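Methylxanthine N1-demethylase NdmA (Pseudomonas putida, PDB 6ICN) catalyses the N1-demethylation of caffeine to theobromine and formaldehyde, using NADH, molecular oxygen, a Rieske [2Fe-2S] cluster and a non-heme iron centre. Local coordinates at residues Y156-N161 against L263-N268; L165-Q170 against I283-Q288; R79-S84 against A127-F132. All coordinates share one frame; numbering follows the deposited sequence.

In the fold
Following the chain from the N terminus, interaction 3 comes first: 79-84 meets 127-132 within the Rieske domain, closing a loop that holds Cys99 and His102, the cluster ligands that complete the set begun by Cys80 and His82. Interactions 1 and 2 open later and cross, because 156-161 and 165-170 are followed in the same order by their partners 263-268 and 283-288. Both reach the antiparallel sheet of the caffeine-binding part, where strands 263-274 and 277-286 are neighbours: interaction 1 lays a loop on the sheet, interaction 2 adds the strand at one edge. Their centres lie about 8 Å apart, whereas that of interaction 3 is about 37 Å from interaction 1.

Interaction 1. Residues Y156-N161 against L263-N268; sequences YFSAAN and LHVLFN. With CFF (caffeine), chain F.
Phe157 and Phe267 make the tight part of this contact, where a loop ahead of strand 166-175 settles on strand 263-274. Phe157 puts its CB over one face of the Phe267 ring, 4.1 Å from the ring centroid, a CH-pi contact that lies off the ring centre. With CG anti to the backbone N (chi1 178°), the Phe157 ring is carried along the base of the other side chain, and its CD1 comes 3.5 Å from Phe267 CB. The two ring planes meet at 36°, so the pair is neither a flat stack nor a T. Next to them the carbonyl Tyr156 O comes within 3.4 Å of Phe267 CE1.

Val265, two residues back on the strand, extends the same apolar patch. Its CG1 meets the edge of the Phe157 ring, 4.0 Å from CE1, and also packs 3.6 Å from Ser158 OG. From here the packing slackens: Ala159 CB lies 4.4 Å from Val265 CG2. The type I turn that begins at Phe157 and ends at Ala160 leads the chain off to the exposed Asn161. Tyr156 likewise aims its CB away from the strand, and the residue is exposed.

The strand has a different neighbour across its other face. Leu266 points away from the loop and brings CD1 to 3.4 Å from C4 of caffeine, so the sheet separates this hydrophobic packing from the substrate pocket. Around the contact, Tyr138 meets the Phe157 ring edge-to-face, and Asn252 OD1 accepts a hydrogen bond from Ser158 N. The loop thus straddles the middle strand, 263-274, and reaches side chains of both its sheet neighbours, 250-257 and 277-286.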
loop_
_atom_site.group_PDB
_atom_site.type_symbol
_atom_site.label_atom_id
_atom_site.label_comp_id
_atom_site.label_asym_id
_atom_site.label_seq_id
_atom_site.Cartn_x
_atom_site.Cartn_y
_atom_site.Cartn_z
ATOM N N TYR A 156 34.717 25.538 3.757
ATOM C CA TYR A 156 34.980 26.039 5.096
ATOM C C TYR A 156 33.720 25.984 5.960
ATOM O O TYR A 156 32.668 26.503 5.578
ATOM C CB TYR A 156 35.500 27.474 4.988
ATOM C CG TYR A 156 35.535 28.278 6.271
ATOM C CD1 TYR A 156 36.487 28.028 7.248
ATOM C CD2 TYR A 156 34.635 29.321 6.482
ATOM C CE1 TYR A 156 36.525 28.784 8.419
ATOM C CE2 TYR A 156 34.674 30.095 7.641
ATOM C CZ TYR A 156 35.622 29.814 8.607
ATOM O OH TYR A 156 35.649 30.581 9.758
ATOM N N PHE A 157 33.849 25.370 7.135
ATOM C CA PHE A 157 32.843 25.367 8.193
ATOM C C PHE A 157 33.445 26.077 9.403
ATOM O O PHE A 157 34.413 25.584 9.989
ATOM C CB PHE A 157 32.462 23.916 8.523
ATOM C CG PHE A 157 31.460 23.747 9.640
ATOM C CD1 PHE A 157 30.483 24.702 9.898
ATOM C CD2 PHE A 157 31.473 22.586 10.404
ATOM C CE1 PHE A 157 29.536 24.519 10.926
ATOM C CE2 PHE A 157 30.528 22.387 11.421
ATOM C CZ PHE A 157 29.568 23.352 11.689
ATOM N N SER A 158 32.871 27.225 9.784
ATOM C CA SER A 158 33.511 28.079 10.789
ATOM C C SER A 158 33.482 27.473 12.194
ATOM O O SER A 158 34.334 27.805 13.031
ATOM C CB SER A 158 32.845 29.463 10.801
ATOM O OG SER A 158 31.496 29.411 11.257
ATOM N N ALA A 159 32.515 26.609 12.488
ATOM C CA ALA A 159 32.307 26.133 13.848
ATOM C C ALA A 159 33.187 24.956 14.215
ATOM O O ALA A 159 33.250 24.601 15.396
ATOM C CB ALA A 159 30.842 25.736 14.063
ATOM N N ALA A 160 33.857 24.339 13.245
ATOM C CA ALA A 160 34.702 23.191 13.544
ATOM C C ALA A 160 35.784 23.594 14.542
ATOM O O ALA A 160 36.423 24.639 14.393
ATOM C CB ALA A 160 35.325 22.650 12.258
ATOM N N ASN A 161 35.939 22.790 15.595
ATOM C CA ASN A 161 36.988 22.987 16.599
ATOM C C ASN A 161 36.834 24.310 17.350
ATOM O O ASN A 161 37.825 24.916 17.764
ATOM C CB ASN A 161 38.382 22.891 15.967
ATOM C CG ASN A 161 38.596 21.576 15.231
ATOM O OD1 ASN A 161 38.384 20.496 15.790
ATOM N ND2 ASN A 161 38.995 21.664 13.963
ATOM N N LEU A 263 25.697 32.903 19.429
ATOM C CA LEU A 263 26.102 32.509 18.084
ATOM C C LEU A 263 25.380 31.230 17.657
ATOM O O LEU A 263 25.226 30.293 18.443
ATOM C CB LEU A 263 27.617 32.304 18.030
ATOM C CG LEU A 263 28.235 31.897 16.687
ATOM C CD1 LEU A 263 27.956 32.945 15.616
ATOM C CD2 LEU A 263 29.731 31.642 16.819
ATOM N N HIS A 264 24.902 31.220 16.414
ATOM C CA HIS A 264 24.264 30.055 15.803
ATOM C C HIS A 264 24.807 29.968 14.384
ATOM O O HIS A 264 24.751 30.957 13.650
ATOM C CB HIS A 264 22.731 30.202 15.824
ATOM C CG HIS A 264 21.972 28.935 15.540
ATOM N ND1 HIS A 264 21.342 28.202 16.528
ATOM C CD2 HIS A 264 21.715 28.295 14.374
ATOM C CE1 HIS A 264 20.744 27.156 15.982
ATOM N NE2 HIS A 264 20.950 27.192 14.676
ATOM N N VAL A 265 25.371 28.821 14.004
ATOM C CA VAL A 265 26.012 28.660 12.700
ATOM C C VAL A 265 25.251 27.607 11.906
ATOM O O VAL A 265 24.982 26.517 12.422
ATOM C CB VAL A 265 27.490 28.254 12.833
ATOM C CG1 VAL A 265 28.150 28.196 11.464
ATOM C CG2 VAL A 265 28.238 29.220 13.766
ATOM N N LEU A 266 24.926 27.923 10.657
ATOM C CA LEU A 266 24.302 26.978 9.736
ATOM C C LEU A 266 25.274 26.682 8.605
ATOM O O LEU A 266 25.757 27.603 7.935
ATOM C CB LEU A 266 22.996 27.524 9.163
ATOM C CG LEU A 266 21.941 27.920 10.190
ATOM C CD1 LEU A 266 20.922 28.833 9.530
ATOM C CD2 LEU A 266 21.258 26.674 10.761
ATOM N N PHE A 267 25.561 25.405 8.387
ATOM C CA PHE A 267 26.442 24.987 7.306
ATOM C C PHE A 267 25.619 24.098 6.389
ATOM O O PHE A 267 25.204 22.997 6.779
ATOM C CB PHE A 267 27.675 24.264 7.849
ATOM C CG PHE A 267 28.599 23.736 6.790
ATOM C CD1 PHE A 267 29.491 24.580 6.129
ATOM C CD2 PHE A 267 28.595 22.387 6.461
ATOM C CE1 PHE A 267 30.354 24.082 5.176
ATOM C CE2 PHE A 267 29.464 21.871 5.490
ATOM C CZ PHE A 267 30.346 22.719 4.846
ATOM N N ASN A 268 25.345 24.588 5.188
ATOM C CA ASN A 268 24.493 23.868 4.250
ATOM C C ASN A 268 25.267 23.612 2.968
ATOM O O ASN A 268 25.872 24.534 2.411
ATOM C CB ASN A 268 23.205 24.657 3.966
ATOM C CG ASN A 268 22.147 23.805 3.264
ATOM O OD1 ASN A 268 22.069 23.815 2.033
ATOM N ND2 ASN A 268 21.345 23.039 4.045
HETATM N N1 CFF F . 18.040 29.536 5.955
HETATM C C2 CFF F . 18.150 30.580 6.837
HETATM C C10 CFF F . 18.222 29.771 4.534
HETATM C C6 CFF F . 17.761 28.303 6.388
HETATM N N3 CFF F . 17.977 30.368 8.167
HETATM O O11 CFF F . 18.397 31.678 6.441
HETATM C C12 CFF F . 18.090 31.472 9.115
HETATM C C4 CFF F . 17.693 29.121 8.609
HETATM C C5 CFF F . 17.591 28.092 7.744
HETATM N N9 CFF F . 17.478 28.640 9.846
HETATM O O13 CFF F . 17.665 27.392 5.611
HETATM N N7 CFF F . 17.324 26.979 8.452
HETATM C C8 CFF F . 17.253 27.319 9.745
HETATM C C14 CFF F . 17.098 25.570 8.182
#

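Interaction 2. Residues L165-Q170 against I283-Q288; sequences LRIVIQ and IFAREQ
Arg166 and Val168 pair with Arg286 and Phe284 in an antiparallel beta ladder that adds strand 166-175 to the edge of the catalytic-domain sheet. Each pair is joined by two backbone hydrogen bonds, among them Val168 N to Phe284 O at 2.8 Å. A water bridges the ladder to a side chain, donating to Arg166 O and Phe284 O and accepting from Arg286 NH1.

Aromatic packing comes next. Phe284 takes the cramped rotamer with CG between N and the carbonyl carbon (chi1 67°), which lays its ring beside Val168; the CB of Val168 covers one face, 3.8 Å from the centroid. Gln170 sets its amide nearly perpendicular to that ring, with OE1 3.4 Å from Phe284 CE1, and OE1 accepts a hydrogen bond from Asn300, a residue of the caffeine pocket.

The charged side chains run alongside each other. Arg166 NE and Arg286 NH1 are 4.2 Å apart, their guanidinium planes turned 89° to one another. Asp293 forms salt bridges to both, and Asp291 to Arg286, which should offset the like charges.

Apolar contacts fill the other face. Ile167 CG1 reaches the CB of Ala285 at 3.9 Å, and the methyls Ile167 CG2 and Ile283 CG2 press together at 3.4 Å, tighter than usual van der Waals contact.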
loop_
_atom_site.group_PDB
_atom_site.type_symbol
_atom_site.label_atom_id
_atom_site.label_comp_id
_atom_site.label_asym_id
_atom_site.label_seq_id
_atom_site.Cartn_x
_atom_site.Cartn_y
_atom_site.Cartn_z
ATOM N N LEU A 165 30.876 25.776 21.028
ATOM C CA LEU A 165 29.698 25.478 20.217
ATOM C C LEU A 165 29.421 23.980 20.198
ATOM O O LEU A 165 30.334 23.177 19.979
ATOM C CB LEU A 165 29.886 25.978 18.788
ATOM C CG LEU A 165 30.382 27.409 18.570
ATOM C CD1 LEU A 165 30.502 27.710 17.078
ATOM C CD2 LEU A 165 29.461 28.412 19.264
ATOM N N ARG A 166 28.156 23.615 20.408
ATOM C CA ARG A 166 27.688 22.244 20.245
ATOM C C ARG A 166 27.244 22.063 18.795
ATOM O O ARG A 166 26.447 22.863 18.295
ATOM C CB ARG A 166 26.530 21.962 21.206
ATOM C CG ARG A 166 25.796 20.638 20.978
ATOM C CD ARG A 166 24.712 20.392 22.032
ATOM N NE ARG A 166 24.008 19.133 21.814
ATOM C CZ ARG A 166 24.456 17.948 22.218
ATOM N NH1 ARG A 166 25.613 17.869 22.872
ATOM N NH2 ARG A 166 23.751 16.844 21.980
ATOM N N ILE A 167 27.757 21.024 18.133
ATOM C CA ILE A 167 27.516 20.777 16.708
ATOM C C ILE A 167 26.546 19.611 16.550
ATOM O O ILE A 167 26.722 18.563 17.179
ATOM C CB ILE A 167 28.831 20.480 15.972
ATOM C CG1 ILE A 167 29.770 21.689 16.051
ATOM C CG2 ILE A 167 28.560 20.080 14.526
ATOM C CD1 ILE A 167 31.130 21.442 15.418
ATOM N N VAL A 168 25.541 19.779 15.679
ATOM C CA VAL A 168 24.593 18.724 15.327
ATOM C C VAL A 168 24.627 18.526 13.814
ATOM O O VAL A 168 24.457 19.490 13.054
ATOM C CB VAL A 168 23.163 19.072 15.789
ATOM C CG1 VAL A 168 22.149 18.058 15.225
ATOM C CG2 VAL A 168 23.084 19.167 17.318
ATOM N N ILE A 169 24.853 17.289 13.382
ATOM C CA ILE A 169 24.825 16.913 11.968
ATOM C C ILE A 169 23.452 16.323 11.674
ATOM O O ILE A 169 23.104 15.252 12.190
ATOM C CB ILE A 169 25.927 15.897 11.634
ATOM C CG1 ILE A 169 27.313 16.453 12.000
ATOM C CG2 ILE A 169 25.860 15.491 10.142
ATOM C CD1 ILE A 169 28.434 15.380 11.999
ATOM N N GLN A 170 22.685 16.977 10.816
ATOM C CA GLN A 170 21.367 16.418 10.524
ATOM C C GLN A 170 21.451 15.287 9.501
ATOM O O GLN A 170 22.440 15.121 8.785
ATOM C CB GLN A 170 20.414 17.505 10.030
ATOM C CG GLN A 170 20.109 18.520 11.097
ATOM C CD GLN A 170 18.773 19.228 10.922
ATOM O OE1 GLN A 170 18.467 20.146 11.660
ATOM N NE2 GLN A 170 17.969 18.790 9.951
ATOM N N ILE A 283 24.568 21.025 8.779
ATOM C CA ILE A 283 25.207 20.922 10.084
ATOM C C ILE A 283 24.964 22.246 10.788
ATOM O O ILE A 283 25.137 23.308 10.175
ATOM C CB ILE A 283 26.717 20.654 9.956
ATOM C CG1 ILE A 283 26.984 19.462 9.045
ATOM C CG2 ILE A 283 27.341 20.412 11.332
ATOM C CD1 ILE A 283 28.455 19.177 8.831
ATOM N N PHE A 284 24.564 22.207 12.056
ATOM C CA PHE A 284 24.360 23.471 12.751
ATOM C C PHE A 284 25.033 23.431 14.112
ATOM O O PHE A 284 25.119 22.379 14.758
ATOM C CB PHE A 284 22.860 23.869 12.874
ATOM C CG PHE A 284 22.045 22.967 13.751
ATOM C CD1 PHE A 284 21.444 21.834 13.231
ATOM C CD2 PHE A 284 21.862 23.266 15.092
ATOM C CE1 PHE A 284 20.677 21.013 14.040
ATOM C CE2 PHE A 284 21.112 22.435 15.917
ATOM C CZ PHE A 284 20.521 21.306 15.390
ATOM N N ALA A 285 25.534 24.596 14.520
ATOM C CA ALA A 285 26.294 24.731 15.756
ATOM C C ALA A 285 25.718 25.870 16.573
ATOM O O ALA A 285 25.276 26.881 16.013
ATOM C CB ALA A 285 27.778 25.002 15.491
ATOM N N ARG A 286 25.707 25.711 17.898
ATOM C CA ARG A 286 25.122 26.767 18.707
ATOM C C ARG A 286 25.905 26.950 19.993
ATOM O O ARG A 286 26.395 25.983 20.588
ATOM C CB ARG A 286 23.640 26.505 19.022
ATOM C CG ARG A 286 23.350 25.258 19.859
ATOM C CD ARG A 286 21.861 24.953 19.734
ATOM N NE ARG A 286 21.345 24.059 20.766
ATOM C CZ ARG A 286 21.413 22.736 20.715
ATOM N NH1 ARG A 286 22.010 22.129 19.691
ATOM N NH2 ARG A 286 20.867 22.009 21.691
ATOM N N GLU A 287 26.003 28.214 20.404
ATOM C CA GLU A 287 26.689 28.585 21.635
ATOM C C GLU A 287 25.835 28.277 22.859
ATOM O O GLU A 287 26.331 27.721 23.849
ATOM C CB GLU A 287 27.040 30.072 21.573
ATOM C CG GLU A 287 27.837 30.582 22.743
ATOM C CD GLU A 287 28.150 32.062 22.596
ATOM O OE1 GLU A 287 27.491 32.740 21.770
ATOM O OE2 GLU A 287 29.059 32.542 23.305
ATOM N N GLN A 288 24.548 28.624 22.804
ATOM C CA GLN A 288 23.593 28.278 23.859
ATOM C C GLN A 288 23.071 26.876 23.570
ATOM O O GLN A 288 22.246 26.685 22.673
ATOM C CB GLN A 288 22.462 29.300 23.918
ATOM C CG GLN A 288 22.841 30.596 24.627
ATOM C CD GLN A 288 21.685 31.581 24.709
ATOM O OE1 GLN A 288 20.580 31.308 24.226
ATOM N NE2 GLN A 288 21.933 32.739 25.326
HETATM O O HOH W 1 23.922 22.721 17.580
#

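Interaction 3. Residues R79-S84 against A127-F132; sequences RCAHRS and AKVDRF. With FES (Fe2/s2 (inorganic) cluster), chain D.
The CA atoms of Ala81 and Ala127 are the nearest pair, 5.7 Å apart, where the irregular cluster-binding loop runs past the extended chain leading into strand 131-137. Ala81 points its methyl at this chain, placing CB 3.5 Å from Lys128 O. Val129 comes back the other way: its CG1, anti to the carbonyl carbon (chi1 -58°), touches Arg79 O at 3.3 Å and Ala81 N at 3.7 Å. The contact is therefore small and made of van der Waals packing. Behind it, Tyr106 OH is hydrogen-bonded to Ala81 N and its side chain packs on Val129.

The other side of the loop carries the iron-sulfur chemistry. Cys80 and His82 form the Cys-X-His half of the Rieske motif, with Cys80 SG 2.4 Å from the iron FE1 and His82 ND1 2.2 Å from the iron FE2; Cys99 shares the first iron with Cys80, and His102 the second with His82. His82 N donates a nearly straight N-H...S hydrogen bond to Cys80 SG (3.5 Å, 166°). Arg83 folds back so that its CG sits over the centre of the His82 ring, while NH1 donates to His82 O from above the carbonyl plane.

The N-H at the cysteine sulfur probably draws off some of its electron density and so helps tune the cluster. On the side of the His82 ring away from the iron, NE2 is hydrogen-bonded to Asp329 OD2 of the second subunit, consistent with the route by which electrons pass from a Rieske cluster to the neighbouring subunit's iron in related oxygenases.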
loop_
_atom_site.group_PDB
_atom_site.type_symbol
_atom_site.label_atom_id
_atom_site.label_comp_id
_atom_site.label_asym_id
_atom_site.label_seq_id
_atom_site.Cartn_x
_atom_site.Cartn_y
_atom_site.Cartn_z
ATOM N N ARG A 79 32.075 -0.556 -9.674
ATOM C CA ARG A 79 32.016 -1.451 -10.834
ATOM C C ARG A 79 33.294 -2.274 -10.870
ATOM O O ARG A 79 34.372 -1.726 -11.139
ATOM C CB ARG A 79 31.849 -0.651 -12.117
ATOM C CG ARG A 79 31.674 -1.515 -13.354
ATOM C CD ARG A 79 31.508 -0.641 -14.604
ATOM N NE ARG A 79 31.465 -1.506 -15.767
ATOM C CZ ARG A 79 32.405 -1.582 -16.704
ATOM N NH1 ARG A 79 33.473 -0.788 -16.672
ATOM N NH2 ARG A 79 32.259 -2.452 -17.695
ATOM N N CYS A 80 33.176 -3.570 -10.583
ATOM C CA CYS A 80 34.340 -4.451 -10.587
ATOM C C CYS A 80 34.918 -4.595 -11.993
ATOM O O CYS A 80 34.181 -4.677 -12.980
ATOM C CB CYS A 80 33.935 -5.821 -10.031
ATOM S SG CYS A 80 35.276 -7.022 -9.929
ATOM N N ALA A 81 36.259 -4.643 -12.082
ATOM C CA ALA A 81 36.925 -4.768 -13.382
ATOM C C ALA A 81 36.692 -6.116 -14.050
ATOM O O ALA A 81 36.818 -6.210 -15.274
ATOM C CB ALA A 81 38.442 -4.547 -13.212
ATOM N N HIS A 82 36.342 -7.154 -13.281
ATOM C CA HIS A 82 36.224 -8.519 -13.778
ATOM C C HIS A 82 34.962 -8.690 -14.622
ATOM O O HIS A 82 35.035 -8.872 -15.843
ATOM C CB HIS A 82 36.221 -9.480 -12.591
ATOM C CG HIS A 82 36.100 -10.920 -12.978
ATOM N ND1 HIS A 82 35.362 -11.824 -12.252
ATOM C CD2 HIS A 82 36.624 -11.613 -14.012
ATOM C CE1 HIS A 82 35.442 -13.020 -12.813
ATOM N NE2 HIS A 82 36.207 -12.919 -13.882
ATOM N N ARG A 83 33.792 -8.637 -13.972
ATOM C CA ARG A 83 32.522 -8.824 -14.671
ATOM C C ARG A 83 31.500 -7.762 -14.270
ATOM O O ARG A 83 30.282 -7.990 -14.370
ATOM C CB ARG A 83 31.968 -10.242 -14.424
ATOM C CG ARG A 83 32.826 -11.354 -15.049
ATOM C CD ARG A 83 32.774 -11.237 -16.577
ATOM N NE ARG A 83 33.404 -12.337 -17.315
ATOM C CZ ARG A 83 34.628 -12.299 -17.839
ATOM N NH1 ARG A 83 35.404 -11.227 -17.675
ATOM N NH2 ARG A 83 35.070 -13.337 -18.551
ATOM N N SER A 84 31.961 -6.599 -13.819
ATOM C CA SER A 84 31.138 -5.398 -13.697
ATOM C C SER A 84 30.082 -5.472 -12.592
ATOM O O SER A 84 29.185 -4.637 -12.567
ATOM C CB SER A 84 30.449 -5.051 -15.026
ATOM O OG SER A 84 31.398 -4.924 -16.074
ATOM N N ALA A 127 43.487 -5.321 -14.103
ATOM C CA ALA A 127 42.590 -5.646 -12.988
ATOM C C ALA A 127 42.704 -4.547 -11.933
ATOM O O ALA A 127 43.430 -4.648 -10.934
ATOM C CB ALA A 127 42.905 -7.023 -12.410
ATOM N N LYS A 128 41.982 -3.458 -12.182
ATOM C CA LYS A 128 41.979 -2.292 -11.316
ATOM C C LYS A 128 40.731 -1.485 -11.633
ATOM O O LYS A 128 40.170 -1.582 -12.729
ATOM C CB LYS A 128 43.238 -1.436 -11.509
ATOM C CG LYS A 128 43.492 -1.047 -12.939
ATOM C CD LYS A 128 44.728 -0.159 -13.022
ATOM C CE LYS A 128 44.973 0.368 -14.435
ATOM N NZ LYS A 128 45.683 -0.641 -15.275
ATOM N N VAL A 129 40.320 -0.675 -10.668
ATOM C CA VAL A 129 39.199 0.238 -10.863
ATOM C C VAL A 129 39.657 1.646 -10.515
ATOM O O VAL A 129 40.600 1.834 -9.739
ATOM C CB VAL A 129 37.974 -0.182 -10.010
ATOM C CG1 VAL A 129 37.549 -1.605 -10.355
ATOM C CG2 VAL A 129 38.294 -0.067 -8.537
ATOM N N ASP A 130 38.985 2.647 -11.093
ATOM C CA ASP A 130 39.342 4.037 -10.815
ATOM C C ASP A 130 39.060 4.372 -9.358
ATOM O O ASP A 130 38.043 3.955 -8.801
ATOM C CB ASP A 130 38.550 5.009 -11.697
ATOM C CG ASP A 130 38.936 4.943 -13.159
ATOM O OD1 ASP A 130 40.056 4.500 -13.492
ATOM O OD2 ASP A 130 38.099 5.352 -13.983
ATOM N N ARG A 131 39.979 5.104 -8.729
ATOM C CA ARG A 131 39.744 5.637 -7.399
ATOM C C ARG A 131 39.818 7.156 -7.451
ATOM O O ARG A 131 40.331 7.745 -8.409
ATOM C CB ARG A 131 40.725 5.062 -6.358
ATOM C CG ARG A 131 42.195 5.330 -6.597
ATOM C CD ARG A 131 42.710 6.371 -5.610
ATOM N NE ARG A 131 42.840 7.662 -6.266
ATOM C CZ ARG A 131 42.893 8.841 -5.648
ATOM N NH1 ARG A 131 42.814 8.937 -4.322
ATOM N NH2 ARG A 131 43.011 9.939 -6.382
ATOM N N PHE A 132 39.254 7.788 -6.428
ATOM C CA PHE A 132 39.067 9.229 -6.414
ATOM C C PHE A 132 39.451 9.780 -5.057
ATOM O O PHE A 132 39.250 9.127 -4.023
ATOM C CB PHE A 132 37.602 9.611 -6.721
ATOM C CG PHE A 132 37.114 9.046 -8.008
ATOM C CD1 PHE A 132 37.363 9.704 -9.207
ATOM C CD2 PHE A 132 36.479 7.812 -8.043
ATOM C CE1 PHE A 132 36.942 9.162 -10.406
ATOM C CE2 PHE A 132 36.074 7.258 -9.234
ATOM C CZ PHE A 132 36.298 7.942 -10.425
HETATM FE FE1 FES D . 33.925 -8.864 -9.272
HETATM FE FE2 FES D . 34.040 -11.158 -10.634
HETATM S S1 FES D . 32.656 -9.423 -10.984
HETATM S S2 FES D . 35.168 -10.623 -8.823
#